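Long-range contact in tRNA (cytosine(72)-C(5))-methyltransferase (Pyrococcus horikoshii, PDB 5ZVE), which methylates the C5 position of cytosine 72 in several tRNAs, using S-adenosyl-L-methionine as the methyl donor: residues 87-99 with 107-119. Sequence-based numbering, arbitrary orientation.
Sequences KLPVVVANKYAAE and LYAPGVLKADKNI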
ATOM      1  N   LYS A  87       6.910 -19.148 -27.380  1.00 34.77           N
ATOM      2  CA  LYS A  87       7.463 -18.922 -28.708  1.00 39.34           C
ATOM      3  C   LYS A  87       6.676 -17.813 -29.386  1.00 34.50           C
ATOM      4  O   LYS A  87       5.874 -18.060 -30.280  1.00 31.82           O
ATOM      5  CB  LYS A  87       7.421 -20.202 -29.536  1.00 47.65           C
ATOM      6  CG  LYS A  87       8.205 -21.340 -28.911  1.00 54.74           C
ATOM      7  CD  LYS A  87       9.676 -20.980 -28.776  1.00 52.25           C
ATOM      8  CE  LYS A  87      10.511 -22.200 -28.422  1.00 61.50           C
ATOM      9  NZ  LYS A  87      10.342 -23.300 -29.416  1.00 69.97           N
ATOM     10  N   LEU A  88       6.924 -16.585 -28.952  1.00 32.33           N
ATOM     11  CA  LEU A  88       6.087 -15.455 -29.321  1.00 27.26           C
ATOM     12  C   LEU A  88       6.940 -14.216 -29.524  1.00 27.03           C
ATOM     13  O   LEU A  88       7.977 -14.067 -28.880  1.00 24.50           O
ATOM     14  CB  LEU A  88       5.040 -15.196 -28.231  1.00 23.72           C
ATOM     15  CG  LEU A  88       4.006 -16.285 -27.941  1.00 30.88           C
ATOM     16  CD1 LEU A  88       3.033 -15.840 -26.853  1.00 27.38           C
ATOM     17  CD2 LEU A  88       3.261 -16.641 -29.218  1.00 24.72           C
ATOM     18  N   PRO A  89       6.511 -13.319 -30.425  1.00 24.80           N
ATOM     19  CA  PRO A  89       7.211 -12.037 -30.533  1.00 23.75           C
ATOM     20  C   PRO A  89       7.077 -11.234 -29.234  1.00 23.29           C
ATOM     21  O   PRO A  89       6.068 -11.351 -28.542  1.00 20.35           O
ATOM     22  CB  PRO A  89       6.500 -11.341 -31.696  1.00 21.48           C
ATOM     23  CG  PRO A  89       5.170 -11.997 -31.785  1.00 25.57           C
ATOM     24  CD  PRO A  89       5.383 -13.421 -31.365  1.00 27.89           C
ATOM     25  N   VAL A  90       8.077 -10.419 -28.920  1.00 21.88           N
ATOM     26  CA  VAL A  90       8.122  -9.743 -27.630  1.00 21.16           C
ATOM     27  C   VAL A  90       7.616  -8.304 -27.714  1.00 20.76           C
ATOM     28  O   VAL A  90       8.009  -7.547 -28.604  1.00 23.00           O
ATOM     29  CB  VAL A  90       9.561  -9.743 -27.056  1.00 21.66           C
ATOM     30  CG1 VAL A  90       9.685  -8.799 -25.859  1.00 16.77           C
ATOM     31  CG2 VAL A  90       9.989 -11.158 -26.687  1.00 18.86           C
ATOM     32  N   VAL A  91       6.725  -7.944 -26.791  1.00 15.71           N
ATOM     33  CA  VAL A  91       6.427  -6.544 -26.519  1.00 18.24           C
ATOM     34  C   VAL A  91       7.074  -6.162 -25.192  1.00 20.25           C
ATOM     35  O   VAL A  91       6.878  -6.835 -24.181  1.00 21.89           O
ATOM     36  CB  VAL A  91       4.914  -6.257 -26.450  1.00 21.26           C
ATOM     37  CG1 VAL A  91       4.675  -4.791 -26.121  1.00 21.21           C
ATOM     38  CG2 VAL A  91       4.235  -6.620 -27.758  1.00 20.38           C
ATOM     39  N   VAL A  92       7.862  -5.093 -25.201  1.00 23.06           N
ATOM     40  CA  VAL A  92       8.498  -4.618 -23.981  1.00 18.25           C
ATOM     41  C   VAL A  92       7.690  -3.470 -23.391  1.00 22.07           C
ATOM     42  O   VAL A  92       7.539  -2.422 -24.017  1.00 21.38           O
ATOM     43  CB  VAL A  92       9.943  -4.157 -24.231  1.00 22.82           C
ATOM     44  CG1 VAL A  92      10.628  -3.834 -22.909  1.00 22.28           C
ATOM     45  CG2 VAL A  92      10.721  -5.224 -24.986  1.00 17.10           C
ATOM     46  N   ALA A  93       7.164  -3.682 -22.187  1.00 20.33           N
ATOM     47  CA  ALA A  93       6.419  -2.651 -21.477  1.00 23.31           C
ATOM     48  C   ALA A  93       7.366  -1.901 -20.562  1.00 23.41           C
ATOM     49  O   ALA A  93       8.315  -2.484 -20.047  1.00 23.15           O
ATOM     50  CB  ALA A  93       5.273  -3.266 -20.677  1.00 18.57           C
ATOM     51  N   ASN A  94       7.130  -0.609 -20.367  1.00 26.08           N
ATOM     52  CA  ASN A  94       7.943   0.127 -19.411  1.00 26.43           C
ATOM     53  C   ASN A  94       7.647  -0.348 -17.991  1.00 26.71           C
ATOM     54  O   ASN A  94       6.682  -1.079 -17.762  1.00 26.90           O
ATOM     55  CB  ASN A  94       7.744   1.648 -19.552  1.00 28.44           C
ATOM     56  CG  ASN A  94       6.356   2.127 -19.136  1.00 27.82           C
ATOM     57  OD1 ASN A  94       5.843   1.784 -18.069  1.00 29.95           O
ATOM     58  ND2 ASN A  94       5.752   2.953 -19.981  1.00 30.13           N
ATOM     59  N   LYS A  95       8.493   0.070 -17.057  1.00 28.17           N
ATOM     60  CA  LYS A  95       8.472  -0.407 -15.679  1.00 33.38           C
ATOM     61  C   LYS A  95       7.078  -0.348 -15.046  1.00 29.72           C
ATOM     62  O   LYS A  95       6.657  -1.274 -14.351  1.00 30.01           O
ATOM     63  CB  LYS A  95       9.465   0.413 -14.847  1.00 32.04           C
ATOM     64  CG  LYS A  95       9.447   0.125 -13.364  1.00 43.77           C
ATOM     65  CD  LYS A  95      10.643   0.767 -12.667  1.00 45.34           C
ATOM     66  CE  LYS A  95      10.284   2.117 -12.074  1.00 48.16           C
ATOM     67  NZ  LYS A  95       9.172   1.997 -11.085  1.00 56.11           N
ATOM     68  N   TYR A  96       6.361   0.739 -15.302  1.00 28.35           N
ATOM     69  CA  TYR A  96       5.068   0.955 -14.670  1.00 29.45           C
ATOM     70  C   TYR A  96       3.966   0.126 -15.328  1.00 29.12           C
ATOM     71  O   TYR A  96       3.117  -0.445 -14.644  1.00 27.49           O
ATOM     72  CB  TYR A  96       4.710   2.440 -14.705  1.00 28.58           C
ATOM     73  CG  TYR A  96       5.745   3.308 -14.028  1.00 40.87           C
ATOM     74  CD1 TYR A  96       5.730   3.493 -12.651  1.00 46.94           C
ATOM     75  CD2 TYR A  96       6.741   3.940 -14.763  1.00 43.35           C
ATOM     76  CE1 TYR A  96       6.676   4.283 -12.025  1.00 49.58           C
ATOM     77  CE2 TYR A  96       7.692   4.733 -14.143  1.00 48.40           C
ATOM     78  CZ  TYR A  96       7.653   4.899 -12.776  1.00 46.64           C
ATOM     79  OH  TYR A  96       8.595   5.686 -12.154  1.00 63.53           O
ATOM     80  N   ALA A  97       3.981   0.064 -16.655  1.00 23.26           N
ATOM     81  CA  ALA A  97       2.992  -0.718 -17.393  1.00 31.48           C
ATOM     82  C   ALA A  97       3.122  -2.204 -17.081  1.00 26.15           C
ATOM     83  O   ALA A  97       2.124  -2.911 -16.951  1.00 27.70           O
ATOM     84  CB  ALA A  97       3.137  -0.479 -18.888  1.00 26.99           C
ATOM     85  N   ALA A  98       4.363  -2.667 -16.977  1.00 25.47           N
ATOM     86  CA  ALA A  98       4.649  -4.073 -16.722  1.00 24.16           C
ATOM     87  C   ALA A  98       4.085  -4.568 -15.391  1.00 22.04           C
ATOM     88  O   ALA A  98       3.599  -5.695 -15.302  1.00 21.96           O
ATOM     89  CB  ALA A  98       6.139  -4.310 -16.773  1.00 20.86           C
ATOM     90  N   GLU A  99       4.154  -3.728 -14.361  1.00 23.51           N
ATOM     91  CA  GLU A  99       3.678  -4.106 -13.033  1.00 21.64           C
ATOM     92  C   GLU A  99       2.152  -4.250 -13.004  1.00 22.29           C
ATOM     93  O   GLU A  99       1.613  -5.087 -12.281  1.00 22.23           O
ATOM     94  CB  GLU A  99       4.137  -3.086 -11.982  1.00 23.47           C
ATOM     95  CG  GLU A  99       3.642  -3.381 -10.569  1.00 31.17           C
ATOM     96  CD  GLU A  99       4.068  -2.331  -9.553  1.00 36.57           C
ATOM     97  OE1 GLU A  99       5.226  -1.869  -9.623  1.00 41.11           O
ATOM     98  OE2 GLU A  99       3.254  -1.984  -8.669  1.00 40.13           O
ATOM     99  N   LEU A 107      -2.470  -3.773 -21.693  1.00 22.71           N
ATOM    100  CA  LEU A 107      -1.332  -2.931 -22.016  1.00 23.69           C
ATOM    101  C   LEU A 107      -1.746  -1.860 -23.011  1.00 29.12           C
ATOM    102  O   LEU A 107      -2.226  -2.165 -24.106  1.00 28.35           O
ATOM    103  CB  LEU A 107      -0.175  -3.758 -22.574  1.00 22.49           C
ATOM    104  CG  LEU A 107       1.067  -2.945 -22.954  1.00 21.87           C
ATOM    105  CD1 LEU A 107       1.614  -2.190 -21.754  1.00 24.88           C
ATOM    106  CD2 LEU A 107       2.141  -3.837 -23.560  1.00 21.73           C
ATOM    107  N   TYR A 108      -1.580  -0.601 -22.620  1.00 25.08           N
ATOM    108  CA  TYR A 108      -1.921   0.512 -23.493  1.00 28.46           C
ATOM    109  C   TYR A 108      -0.667   1.080 -24.148  1.00 30.41           C
ATOM    110  O   TYR A 108       0.446   0.863 -23.667  1.00 29.61           O
ATOM    111  CB  TYR A 108      -2.673   1.584 -22.704  1.00 28.09           C
ATOM    112  CG  TYR A 108      -3.941   1.040 -22.088  1.00 34.31           C
ATOM    113  CD1 TYR A 108      -5.101   0.915 -22.843  1.00 31.19           C
ATOM    114  CD2 TYR A 108      -3.972   0.624 -20.762  1.00 31.79           C
ATOM    115  CE1 TYR A 108      -6.263   0.401 -22.290  1.00 32.31           C
ATOM    116  CE2 TYR A 108      -5.130   0.111 -20.201  1.00 30.17           C
ATOM    117  CZ  TYR A 108      -6.273   0.002 -20.972  1.00 33.79           C
ATOM    118  OH  TYR A 108      -7.431  -0.509 -20.427  1.00 36.18           O
ATOM    119  N   ALA A 109      -0.860   1.807 -25.245  1.00 28.76           N
ATOM    120  CA  ALA A 109       0.243   2.257 -26.095  1.00 30.33           C
ATOM    121  C   ALA A 109       1.320   3.068 -25.357  1.00 30.49           C
ATOM    122  O   ALA A 109       2.505   2.787 -25.526  1.00 32.60           O
ATOM    123  CB  ALA A 109      -0.296   3.051 -27.280  1.00 32.79           C
ATOM    124  N   PRO A 110       0.928   4.068 -24.541  1.00 29.54           N
ATOM    125  CA  PRO A 110       1.989   4.760 -23.795  1.00 35.02           C
ATOM    126  C   PRO A 110       2.776   3.843 -22.854  1.00 35.44           C
ATOM    127  O   PRO A 110       3.861   4.214 -22.411  1.00 40.64           O
ATOM    128  CB  PRO A 110       1.228   5.826 -22.992  1.00 33.62           C
ATOM    129  CG  PRO A 110      -0.194   5.422 -23.025  1.00 32.78           C
ATOM    130  CD  PRO A 110      -0.385   4.702 -24.322  1.00 33.92           C
ATOM    131  N   GLY A 111       2.234   2.669 -22.548  1.00 31.60           N
ATOM    132  CA  GLY A 111       2.924   1.729 -21.686  1.00 29.82           C
ATOM    133  C   GLY A 111       3.942   0.892 -22.435  1.00 26.43           C
ATOM    134  O   GLY A 111       4.672   0.106 -21.835  1.00 25.36           O
ATOM    135  N   VAL A 112       3.999   1.072 -23.750  1.00 25.69           N
ATOM    136  CA  VAL A 112       4.887   0.281 -24.597  1.00 27.95           C
ATOM    137  C   VAL A 112       6.233   0.973 -24.804  1.00 29.16           C
ATOM    138  O   VAL A 112       6.293   2.106 -25.285  1.00 29.34           O
ATOM    139  CB  VAL A 112       4.250  -0.001 -25.973  1.00 26.69           C
ATOM    140  CG1 VAL A 112       5.246  -0.695 -26.894  1.00 26.32           C
ATOM    141  CG2 VAL A 112       2.988  -0.833 -25.813  1.00 25.18           C
ATOM    142  N   LEU A 113       7.309   0.275 -24.457  1.00 25.78           N
ATOM    143  CA  LEU A 113       8.657   0.809 -24.600  1.00 29.92           C
ATOM    144  C   LEU A 113       9.211   0.528 -25.995  1.00 29.64           C
ATOM    145  O   LEU A 113       9.696   1.430 -26.680  1.00 29.64           O
ATOM    146  CB  LEU A 113       9.572   0.209 -23.525  1.00 27.59           C
ATOM    147  CG  LEU A 113      11.038   0.640 -23.463  1.00 31.15           C
ATOM    148  CD1 LEU A 113      11.146   2.111 -23.094  1.00 30.81           C
ATOM    149  CD2 LEU A 113      11.800  -0.224 -22.468  1.00 26.89           C
ATOM    150  N   LYS A 114       9.115  -0.728 -26.411  1.00 29.31           N
ATOM    151  CA  LYS A 114       9.551  -1.157 -27.734  1.00 25.84           C
ATOM    152  C   LYS A 114       8.993  -2.551 -27.994  1.00 24.63           C
ATOM    153  O   LYS A 114       8.469  -3.188 -27.078  1.00 24.76           O
ATOM    154  CB  LYS A 114      11.076  -1.143 -27.837  1.00 27.73           C
ATOM    155  CG  LYS A 114      11.774  -2.004 -26.797  1.00 29.59           C
ATOM    156  CD  LYS A 114      13.276  -1.776 -26.798  1.00 24.46           C
ATOM    157  CE  LYS A 114      13.959  -2.669 -25.783  1.00 23.06           C
ATOM    158  NZ  LYS A 114      15.419  -2.388 -25.662  1.00 32.73           N
ATOM    159  N   ALA A 115       9.090  -3.024 -29.232  1.00 21.59           N
ATOM    160  CA  ALA A 115       8.477  -4.297 -29.588  1.00 24.39           C
ATOM    161  C   ALA A 115       9.095  -4.924 -30.830  1.00 27.12           C
ATOM    162  O   ALA A 115       9.828  -4.270 -31.576  1.00 26.87           O
ATOM    163  CB  ALA A 115       6.982  -4.110 -29.792  1.00 21.75           C
ATOM    164  N   ASP A 116       8.792  -6.204 -31.030  1.00 25.70           N
ATOM    165  CA  ASP A 116       9.207  -6.939 -32.218  1.00 25.16           C
ATOM    166  C   ASP A 116       8.494  -6.351 -33.431  1.00 27.90           C
ATOM    167  O   ASP A 116       7.284  -6.135 -33.400  1.00 21.18           O
ATOM    168  CB  ASP A 116       8.895  -8.431 -32.050  1.00 20.79           C
ATOM    169  CG  ASP A 116       9.444  -9.288 -33.180  1.00 24.30           C
ATOM    170  OD1 ASP A 116       9.122  -9.032 -34.360  1.00 27.01           O
ATOM    171  OD2 ASP A 116      10.206 -10.232 -32.882  1.00 23.19           O
ATOM    172  N   LYS A 117       9.244  -6.108 -34.504  1.00 26.67           N
ATOM    173  CA  LYS A 117       8.712  -5.398 -35.663  1.00 23.56           C
ATOM    174  C   LYS A 117       7.750  -6.228 -36.515  1.00 27.94           C
ATOM    175  O   LYS A 117       7.024  -5.679 -37.342  1.00 30.25           O
ATOM    176  CB  LYS A 117       9.867  -4.892 -36.537  1.00 27.64           C
ATOM    177  CG  LYS A 117      10.968  -4.175 -35.765  1.00 25.49           C
ATOM    178  CD  LYS A 117      11.440  -2.946 -36.515  1.00 25.60           C
ATOM    179  CE  LYS A 117      12.330  -2.062 -35.649  1.00 29.08           C
ATOM    180  NZ  LYS A 117      13.588  -2.741 -35.221  1.00 26.53           N
ATOM    181  N   ASN A 118       7.726  -7.541 -36.307  1.00 28.33           N
ATOM    182  CA  ASN A 118       6.842  -8.417 -37.078  1.00 29.73           C
ATOM    183  C   ASN A 118       5.397  -8.417 -36.577  1.00 32.64           C
ATOM    184  O   ASN A 118       4.521  -9.039 -37.181  1.00 33.32           O
ATOM    185  CB  ASN A 118       7.371  -9.853 -37.064  1.00 32.94           C
ATOM    186  CG  ASN A 118       8.438 -10.096 -38.111  1.00 31.29           C
ATOM    187  OD1 ASN A 118       8.543  -9.362 -39.093  1.00 31.82           O
ATOM    188  ND2 ASN A 118       9.233 -11.141 -37.909  1.00 28.62           N
ATOM    189  N   ILE A 119       5.146  -7.708 -35.483  1.00 30.78           N
ATOM    190  CA  ILE A 119       3.859  -7.789 -34.804  1.00 29.56           C
ATOM    191  C   ILE A 119       2.736  -7.057 -35.543  1.00 31.71           C
ATOM    192  O   ILE A 119       2.846  -5.870 -35.854  1.00 26.91           O
ATOM    193  CB  ILE A 119       3.963  -7.225 -33.380  1.00 25.05           C
ATOM    194  CG1 ILE A 119       4.887  -8.103 -32.534  1.00 25.18           C
ATOM    195  CG2 ILE A 119       2.585  -7.118 -32.746  1.00 28.98           C
ATOM    196  CD1 ILE A 119       5.039  -7.627 -31.105  1.00 21.70           C
TER
HETATM  197  O   HOH W   1      10.241 -10.800 -30.231  1.00 18.30           O
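At one end of the contact the side-chain amide of Asn94 turns one face to Gly111 O, 3.8 Å from its CG, with Gly111 CA beside ND2. Its oxygen turns back to the first turn of helix 95-101: as N-cap, Asn94 OD1 accepts from Ala97 N at 2.9 Å, tilted 31° from the amide plane, with a weaker bond from Tyr96 N. A short polar residue suits this place, because chi1 of 68° sets CG between the backbone N and the carbonyl carbon and brings OD1 back to amides that lack an acceptor within the helix. At the other end, Pro89 CB lies over a face of the Asp116 carboxylate, 3.9 Å from its CG. Around the carboxylate edges, OD1 takes Asn118 N in an Asx turn, while OD2 receives a water proton; that same water accepts from Val90 N.

Between these ends, strand 90-93 runs antiparallel to 112-115, an outermost strand of the mixed sheet in the PUA domain, a module commonly used to bind RNA. Their pairing contains a classic beta bulge: Leu113 and Lys114 both face Val92, whose carbonyl O takes Leu113 N at 2.7 Å and, weakly, Lys114 N. Asn94 N to Gly111 O, 3.0 Å, resumes the pairing beyond it.

Val91 and Ala115 share the face covered by helix 144-147. Branched Val91 serves two neighbours: CG1 meets Leu107 CD2, and CG2 meets Ile119 CD1 at 3.6 Å, where Val91 and Ile119 cross at about a right angle. Ala93 and Ala97 both fit against Leu107 CD1, and Ala97 CB closes to 3.4 Å on Gly111 O, the glycine putting no side chain in its way. On the opposite face, Val92 and the aliphatic base of Lys114 lie alongside one another; beyond CG the lysine runs extended, on exposed surface.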